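PDB 3O5Y: sensor protein from Bacillus halodurans, which probably acts as a two-component sensor histidine kinase, using ATP to phosphorylate a protein histidine, and is represented here by its GAF domain. Local coordinates for residues Leu92-Ile97 and Gly115-Ile120; Ser104-Val109 and Ser140-Glu145. All blocks are in the same frame, centred on the assembly; numbering follows the deposited sequence.

Interaction 1: Leu92-Ile97 and Gly115-Ile120; sequences LDLKSI and GRKQQI
K95 and S96 lie together opposite R116 and make a classic beta bulge where the hairpin strands 96-103 and 108-116 meet at their open end. The amide N of K95 gives R116 O a nearly straight bond (2.8 Å, 172° at the hydrogen) in the carbonyl plane, and R116 N returns a longer one to S96 O (3.2 Å). On one face of the sheet the fit is close. G115 suits its place because a side chain here would run into L94 CD1, 4.2 Å from G115 CA, beside I97 CD1, 3.7 Å from the same atom. L94 also reaches L76, just past strand 72-75, and R25 of strand 25-32, the strands that flank the hairpin. R116 is buried and firmly held: NH1 bonds I120 O in the guanidinium plane, NE bonds H22 O, and W122 makes a cation-pi contact.

The solvent side is looser and made of long, flexible chains. K95 lays its methylenes alongside K117 O, with CG at 3.2 Å, then bends off at its last torsion (chi4 -56°). K117 brushes L94 CD2 with CG, yet its NZ stays 4.7 Å from D93 OD2. Directional backbone bonds thus set the register, while the lysines contribute mainly methylene cover and probably leave their charged ends to solvent.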
ATOM      1  N   LEU A  92      -8.031  -0.887 -12.538  1.00 50.63           N
ATOM      2  CA  LEU A  92      -8.255   0.474 -12.048  1.00 51.49           C
ATOM      3  C   LEU A  92      -7.465   1.503 -12.877  1.00 52.29           C
ATOM      4  O   LEU A  92      -7.284   2.646 -12.449  1.00 52.70           O
ATOM      5  CB  LEU A  92      -7.856   0.555 -10.569  1.00 50.53           C
ATOM      6  CG  LEU A  92      -8.548  -0.431  -9.622  1.00 50.45           C
ATOM      7  CD1 LEU A  92      -7.865  -0.432  -8.275  1.00 48.53           C
ATOM      8  CD2 LEU A  92     -10.063  -0.154  -9.483  1.00 50.17           C
ATOM      9  N   ASP A  93      -7.008   1.071 -14.055  1.00 52.61           N
ATOM     10  CA  ASP A  93      -6.158   1.854 -14.964  1.00 54.11           C
ATOM     11  C   ASP A  93      -4.789   2.254 -14.407  1.00 52.89           C
ATOM     12  O   ASP A  93      -4.212   3.226 -14.871  1.00 54.47           O
ATOM     13  CB  ASP A  93      -6.869   3.116 -15.483  1.00 56.09           C
ATOM     14  CG  ASP A  93      -8.194   2.815 -16.160  1.00 59.02           C
ATOM     15  OD1 ASP A  93      -8.322   1.764 -16.844  1.00 59.01           O
ATOM     16  OD2 ASP A  93      -9.109   3.658 -16.002  1.00 62.03           O
ATOM     17  N   LEU A  94      -4.263   1.517 -13.439  1.00 50.67           N
ATOM     18  CA  LEU A  94      -2.971   1.857 -12.892  1.00 49.56           C
ATOM     19  C   LEU A  94      -1.885   1.245 -13.751  1.00 49.83           C
ATOM     20  O   LEU A  94      -2.065   0.162 -14.287  1.00 50.28           O
ATOM     21  CB  LEU A  94      -2.855   1.384 -11.446  1.00 47.91           C
ATOM     22  CG  LEU A  94      -3.884   1.974 -10.485  1.00 47.13           C
ATOM     23  CD1 LEU A  94      -3.812   1.280  -9.108  1.00 45.34           C
ATOM     24  CD2 LEU A  94      -3.717   3.492 -10.369  1.00 45.54           C
ATOM     25  N   LYS A  95      -0.758   1.936 -13.879  1.00 49.91           N
ATOM     26  CA  LYS A  95       0.334   1.452 -14.716  1.00 50.43           C
ATOM     27  C   LYS A  95       1.594   1.153 -13.907  1.00 48.92           C
ATOM     28  O   LYS A  95       2.581   0.637 -14.431  1.00 49.18           O
ATOM     29  CB  LYS A  95       0.626   2.453 -15.842  1.00 52.53           C
ATOM     30  CG  LYS A  95      -0.437   2.443 -16.942  1.00 55.91           C
ATOM     31  CD  LYS A  95       0.058   3.112 -18.240  1.00 62.00           C
ATOM     32  CE  LYS A  95      -0.937   2.895 -19.406  1.00 65.38           C
ATOM     33  NZ  LYS A  95      -1.219   1.438 -19.667  1.00 65.20           N
ATOM     34  N   SER A  96       1.527   1.441 -12.612  1.00 47.46           N
ATOM     35  CA  SER A  96       2.697   1.493 -11.754  1.00 46.20           C
ATOM     36  C   SER A  96       2.235   1.309 -10.320  1.00 44.24           C
ATOM     37  O   SER A  96       1.233   1.880  -9.926  1.00 44.56           O
ATOM     38  CB  SER A  96       3.340   2.865 -11.927  1.00 47.16           C
ATOM     39  OG  SER A  96       4.293   3.128 -10.930  1.00 48.13           O
ATOM     40  N   ILE A  97       2.952   0.509  -9.539  1.00 42.64           N
ATOM     41  CA  ILE A  97       2.609   0.330  -8.136  1.00 40.58           C
ATOM     42  C   ILE A  97       3.854   0.407  -7.242  1.00 39.76           C
ATOM     43  O   ILE A  97       4.906  -0.180  -7.559  1.00 40.51           O
ATOM     44  CB  ILE A  97       1.729  -0.960  -7.898  1.00 40.49           C
ATOM     45  CG1 ILE A  97       0.978  -0.875  -6.563  1.00 40.17           C
ATOM     46  CG2 ILE A  97       2.531  -2.261  -8.022  1.00 39.28           C
ATOM     47  CD1 ILE A  97      -0.272   0.011  -6.620  1.00 41.79           C
ATOM     48  N   GLY A 115      -0.490   3.759  -6.235  1.00 38.59           N
ATOM     49  CA  GLY A 115      -0.626   3.545  -7.658  1.00 39.48           C
ATOM     50  C   GLY A 115      -0.558   4.839  -8.429  1.00 40.07           C
ATOM     51  O   GLY A 115      -0.977   5.900  -7.934  1.00 40.43           O
ATOM     52  N   ARG A 116       0.000   4.764  -9.630  1.00 40.05           N
ATOM     53  CA  ARG A 116      -0.081   5.889 -10.574  1.00 40.88           C
ATOM     54  C   ARG A 116      -0.633   5.395 -11.889  1.00 41.84           C
ATOM     55  O   ARG A 116      -0.307   4.276 -12.337  1.00 41.98           O
ATOM     56  CB  ARG A 116       1.289   6.543 -10.796  1.00 40.47           C
ATOM     57  CG  ARG A 116       1.808   7.313  -9.612  1.00 40.47           C
ATOM     58  CD  ARG A 116       3.232   7.787  -9.818  1.00 42.94           C
ATOM     59  NE  ARG A 116       3.578   8.823  -8.838  1.00 45.06           N
ATOM     60  CZ  ARG A 116       4.795   9.336  -8.689  1.00 47.32           C
ATOM     61  NH1 ARG A 116       5.793   8.903  -9.464  1.00 49.48           N
ATOM     62  NH2 ARG A 116       5.020  10.274  -7.768  1.00 46.97           N
ATOM     63  N   LYS A 117      -1.480   6.221 -12.500  1.00 43.36           N
ATOM     64  CA  LYS A 117      -2.058   5.923 -13.818  1.00 44.84           C
ATOM     65  C   LYS A 117      -1.050   6.158 -14.932  1.00 44.75           C
ATOM     66  O   LYS A 117      -1.060   5.453 -15.927  1.00 46.32           O
ATOM     67  CB  LYS A 117      -3.359   6.703 -14.055  1.00 45.67           C
ATOM     68  CG  LYS A 117      -4.404   6.331 -13.026  1.00 48.20           C
ATOM     69  CD  LYS A 117      -5.765   7.001 -13.211  1.00 53.51           C
ATOM     70  CE  LYS A 117      -6.776   6.394 -12.187  1.00 52.94           C
ATOM     71  NZ  LYS A 117      -8.210   6.666 -12.537  1.00 55.32           N
ATOM     72  N   GLN A 118      -0.171   7.128 -14.749  1.00 44.11           N
ATOM     73  CA  GLN A 118       0.882   7.402 -15.715  1.00 44.71           C
ATOM     74  C   GLN A 118       2.198   6.879 -15.148  1.00 45.42           C
ATOM     75  O   GLN A 118       2.433   6.929 -13.934  1.00 44.96           O
ATOM     76  CB  GLN A 118       0.984   8.893 -16.014  1.00 43.83           C
ATOM     77  CG  GLN A 118      -0.193   9.435 -16.803  1.00 45.18           C
ATOM     78  CD  GLN A 118      -0.069  10.919 -17.117  1.00 46.36           C
ATOM     79  OE1 GLN A 118       0.215  11.298 -18.256  1.00 47.72           O
ATOM     80  NE2 GLN A 118      -0.269  11.763 -16.107  1.00 45.83           N
ATOM     81  N   GLN A 119       3.043   6.345 -16.019  1.00 47.38           N
ATOM     82  CA  GLN A 119       4.274   5.744 -15.560  1.00 47.86           C
ATOM     83  C   GLN A 119       5.364   6.780 -15.381  1.00 46.26           C
ATOM     84  O   GLN A 119       6.240   6.934 -16.232  1.00 46.11           O
ATOM     85  CB  GLN A 119       4.722   4.631 -16.502  1.00 49.95           C
ATOM     86  CG  GLN A 119       4.238   3.266 -16.074  1.00 54.00           C
ATOM     87  CD  GLN A 119       5.343   2.224 -16.079  1.00 58.46           C
ATOM     88  OE1 GLN A 119       6.317   2.307 -15.304  1.00 58.51           O
ATOM     89  NE2 GLN A 119       5.197   1.227 -16.950  1.00 59.71           N
ATOM     90  N   ILE A 120       5.306   7.465 -14.244  1.00 45.12           N
ATOM     91  CA  ILE A 120       6.236   8.532 -13.903  1.00 44.13           C
ATOM     92  C   ILE A 120       7.086   8.027 -12.745  1.00 43.86           C
ATOM     93  O   ILE A 120       6.556   7.579 -11.739  1.00 44.53           O
ATOM     94  CB  ILE A 120       5.448   9.836 -13.557  1.00 44.33           C
ATOM     95  CG1 ILE A 120       4.753  10.374 -14.820  1.00 44.90           C
ATOM     96  CG2 ILE A 120       6.351  10.895 -12.922  1.00 43.91           C
ATOM     97  CD1 ILE A 120       3.568  11.261 -14.556  1.00 47.00           C
TER

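Interaction 2: Ser104-Val109 and Ser140-Glu145; sequences SKNKRV and SIENVE
E142 sets its CG anti to the backbone N (chi1 -169°) and stays extended beyond it, which carries the carboxylate off the end of helix 124-142 to the turn of the hairpin; there S104, its OG lying between its own N and carbonyl carbon (chi1 78°), meets it. S104 OG donates to E142 OE2 over a short 2.5 Å, from above the carboxylate plane. N106 ND2 takes the other oxygen, E142 OE1, at 3.1 Å, also from above the plane, with the amide and carboxylate planes only 26° apart although the two side chains cross at about a right angle.

Serine suits position 104 because its hydroxyl works in two directions. While giving its proton to E142, OG accepts from the amides of N106 (3.0 Å) and K107 (3.1 Å), an ST turn and an ST motif on one atom. K107 runs past E142 in the opposite sense, its CG 3.3 Å from E142 OE2; NZ remains 4.8 Å from that oxygen, close enough that the opposite charges probably attract, though they are not in contact.

Beside this polar cluster V109 CG1 packs on I141 CG2 at 3.7 Å, branched side chains suited to the apolar contact between sheet and helices, where I141 also touches F28 of strand 25-32 and L6 of helix 6-20. From this helix end the full-length protein continues, probably toward its kinase part.

An alanine at E142 would remove the carboxylate, and S104 OG and N106 ND2 would probably be left without their acceptor, with the turn freer to move against the helix.

The two amides donating to S104 OG are likely to polarise its hydroxyl and strengthen its bond to E142, so that one acid, taking both side-chain donors of the turn, ties the hairpin to the helix end.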
ATOM      1  N   SER A 104       6.619  -1.847  12.560  1.00 43.85           N
ATOM      2  CA  SER A 104       7.111  -1.168  13.744  1.00 44.40           C
ATOM      3  C   SER A 104       8.329  -1.898  14.278  1.00 45.98           C
ATOM      4  O   SER A 104       8.776  -2.894  13.703  1.00 47.05           O
ATOM      5  CB  SER A 104       6.042  -1.193  14.813  1.00 44.44           C
ATOM      6  OG  SER A 104       6.041  -2.471  15.395  1.00 45.11           O
ATOM      7  N   LYS A 105       8.858  -1.414  15.396  1.00 46.82           N
ATOM      8  CA  LYS A 105      10.005  -2.062  16.028  1.00 48.35           C
ATOM      9  C   LYS A 105       9.677  -3.487  16.485  1.00 50.29           C
ATOM     10  O   LYS A 105      10.568  -4.315  16.611  1.00 51.53           O
ATOM     11  CB  LYS A 105      10.476  -1.224  17.214  1.00 48.23           C
ATOM     12  CG  LYS A 105       9.426  -1.107  18.295  1.00 47.76           C
ATOM     13  CD  LYS A 105       9.955  -0.431  19.512  1.00 48.65           C
ATOM     14  CE  LYS A 105       9.021  -0.678  20.683  1.00 48.44           C
ATOM     15  NZ  LYS A 105       9.622  -0.081  21.852  1.00 47.08           N
ATOM     16  N   ASN A 106       8.395  -3.760  16.735  1.00 51.41           N
ATOM     17  CA  ASN A 106       7.956  -5.063  17.247  1.00 54.55           C
ATOM     18  C   ASN A 106       7.474  -6.024  16.180  1.00 55.60           C
ATOM     19  O   ASN A 106       7.816  -7.205  16.225  1.00 58.29           O
ATOM     20  CB  ASN A 106       6.813  -4.908  18.245  1.00 55.43           C
ATOM     21  CG  ASN A 106       7.235  -4.233  19.514  1.00 57.67           C
ATOM     22  OD1 ASN A 106       8.264  -4.578  20.118  1.00 59.02           O
ATOM     23  ND2 ASN A 106       6.439  -3.251  19.940  1.00 58.66           N
ATOM     24  N   LYS A 107       6.650  -5.532  15.250  1.00 54.24           N
ATOM     25  CA  LYS A 107       5.950  -6.414  14.300  1.00 54.97           C
ATOM     26  C   LYS A 107       5.652  -5.765  12.946  1.00 52.22           C
ATOM     27  O   LYS A 107       5.766  -4.543  12.776  1.00 50.99           O
ATOM     28  CB  LYS A 107       4.632  -6.900  14.915  1.00 56.94           C
ATOM     29  CG  LYS A 107       3.626  -5.753  15.117  1.00 58.36           C
ATOM     30  CD  LYS A 107       2.298  -6.243  15.688  1.00 63.24           C
ATOM     31  CE  LYS A 107       1.359  -5.069  15.928  1.00 63.78           C
ATOM     32  NZ  LYS A 107      -0.055  -5.518  15.800  1.00 66.23           N
ATOM     33  N   ARG A 108       5.274  -6.606  11.988  1.00 51.57           N
ATOM     34  CA  ARG A 108       4.697  -6.142  10.736  1.00 49.27           C
ATOM     35  C   ARG A 108       3.287  -5.724  11.037  1.00 47.74           C
ATOM     36  O   ARG A 108       2.584  -6.386  11.796  1.00 48.68           O
ATOM     37  CB  ARG A 108       4.650  -7.262   9.719  1.00 50.69           C
ATOM     38  CG  ARG A 108       5.968  -7.884   9.430  1.00 53.29           C
ATOM     39  CD  ARG A 108       5.782  -9.364   9.411  1.00 59.79           C
ATOM     40  NE  ARG A 108       6.425  -9.946   8.250  1.00 63.71           N
ATOM     41  CZ  ARG A 108       6.108 -11.132   7.746  1.00 67.93           C
ATOM     42  NH1 ARG A 108       6.749 -11.580   6.667  1.00 68.00           N
ATOM     43  NH2 ARG A 108       5.145 -11.863   8.320  1.00 69.69           N
ATOM     44  N   VAL A 109       2.878  -4.630  10.417  1.00 45.34           N
ATOM     45  CA  VAL A 109       1.621  -3.977  10.718  1.00 44.20           C
ATOM     46  C   VAL A 109       0.695  -4.020   9.507  1.00 43.58           C
ATOM     47  O   VAL A 109      -0.516  -4.183   9.647  1.00 44.32           O
ATOM     48  CB  VAL A 109       1.895  -2.515  11.172  1.00 43.31           C
ATOM     49  CG1 VAL A 109       0.677  -1.622  10.999  1.00 43.91           C
ATOM     50  CG2 VAL A 109       2.353  -2.500  12.597  1.00 44.31           C
ATOM     51  N   SER A 140       1.880   4.658  15.218  1.00 63.64           N
ATOM     52  CA  SER A 140       0.540   5.169  15.484  1.00 66.37           C
ATOM     53  C   SER A 140      -0.518   4.079  15.415  1.00 63.31           C
ATOM     54  O   SER A 140      -1.450   4.074  16.211  1.00 66.47           O
ATOM     55  CB  SER A 140       0.194   6.277  14.475  1.00 68.83           C
ATOM     56  OG  SER A 140       1.067   7.398  14.614  1.00 74.46           O
ATOM     57  N   ILE A 141      -0.386   3.170  14.453  1.00 58.93           N
ATOM     58  CA  ILE A 141      -1.357   2.086  14.297  1.00 58.75           C
ATOM     59  C   ILE A 141      -1.213   1.091  15.435  1.00 60.52           C
ATOM     60  O   ILE A 141      -2.202   0.603  15.982  1.00 62.63           O
ATOM     61  CB  ILE A 141      -1.212   1.372  12.928  1.00 55.28           C
ATOM     62  CG1 ILE A 141      -1.682   2.285  11.803  1.00 54.78           C
ATOM     63  CG2 ILE A 141      -2.012   0.067  12.886  1.00 56.02           C
ATOM     64  CD1 ILE A 141      -1.413   1.741  10.419  1.00 51.76           C
ATOM     65  N   GLU A 142       0.034   0.800  15.788  1.00 61.68           N
ATOM     66  CA  GLU A 142       0.341  -0.164  16.828  1.00 64.92           C
ATOM     67  C   GLU A 142      -0.198   0.331  18.165  1.00 69.53           C
ATOM     68  O   GLU A 142      -0.698  -0.457  18.969  1.00 70.87           O
ATOM     69  CB  GLU A 142       1.857  -0.383  16.904  1.00 65.94           C
ATOM     70  CG  GLU A 142       2.260  -1.565  17.763  1.00 70.11           C
ATOM     71  CD  GLU A 142       3.692  -1.997  17.534  1.00 74.10           C
ATOM     72  OE1 GLU A 142       4.592  -1.490  18.225  1.00 77.00           O
ATOM     73  OE2 GLU A 142       3.906  -2.875  16.676  1.00 76.54           O
ATOM     74  N   ASN A 143      -0.104   1.644  18.382  1.00 74.27           N
ATOM     75  CA  ASN A 143      -0.558   2.269  19.621  1.00 81.39           C
ATOM     76  C   ASN A 143      -2.070   2.506  19.707  1.00 85.36           C
ATOM     77  O   ASN A 143      -2.558   3.097  20.666  1.00 92.10           O
ATOM     78  CB  ASN A 143       0.221   3.558  19.879  1.00 87.05           C
ATOM     79  CG  ASN A 143       1.517   3.308  20.623  1.00 90.15           C
ATOM     80  OD1 ASN A 143       1.514   2.760  21.728  1.00 93.48           O
ATOM     81  ND2 ASN A 143       2.634   3.715  20.027  1.00 91.20           N
ATOM     82  N   VAL A 144      -2.805   2.035  18.706  1.00 83.62           N
ATOM     83  CA  VAL A 144      -4.259   1.968  18.796  1.00 89.33           C
ATOM     84  C   VAL A 144      -4.663   0.678  19.512  1.00 89.67           C
ATOM     85  O   VAL A 144      -5.514   0.703  20.408  1.00 95.83           O
ATOM     86  CB  VAL A 144      -4.928   2.090  17.399  1.00 89.28           C
ATOM     87  CG1 VAL A 144      -6.341   1.499  17.398  1.00 94.89           C
ATOM     88  CG2 VAL A 144      -4.956   3.545  16.961  1.00 93.03           C
ATOM     89  N   GLU A 145      -4.031  -0.437  19.132  1.00 85.20           N
ATOM     90  CA  GLU A 145      -4.328  -1.760  19.704  1.00 86.48           C
ATOM     91  C   GLU A 145      -3.295  -2.211  20.746  1.00 85.51           C
ATOM     92  O   GLU A 145      -3.071  -1.545  21.763  1.00 88.01           O
ATOM     93  CB  GLU A 145      -4.431  -2.804  18.585  1.00 85.34           C
TER

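Interactions 1 and 2 both use strand 108-116 of the antiparallel GAF sheet, but from its two ends, with centres 29 Å apart and on opposite sides of the chain's centre. Interaction 1 combines buried L94, S96, I97, G115 and R116 with exposed lysines; interaction 2 is chiefly a surface cluster whose buried part is V109 and I141. Interaction 1 stays within the sheet, joining two neighbouring strands where they pass into loops, and buries more surface (475 Å² against 250 Å²). Interaction 2 instead joins the hairpin turn to the last helix, so it connects two layers of the fold. Their chemistry follows: main-chain pairing with apolar packing governs the first, side-chain bonds to a single carboxylate the second.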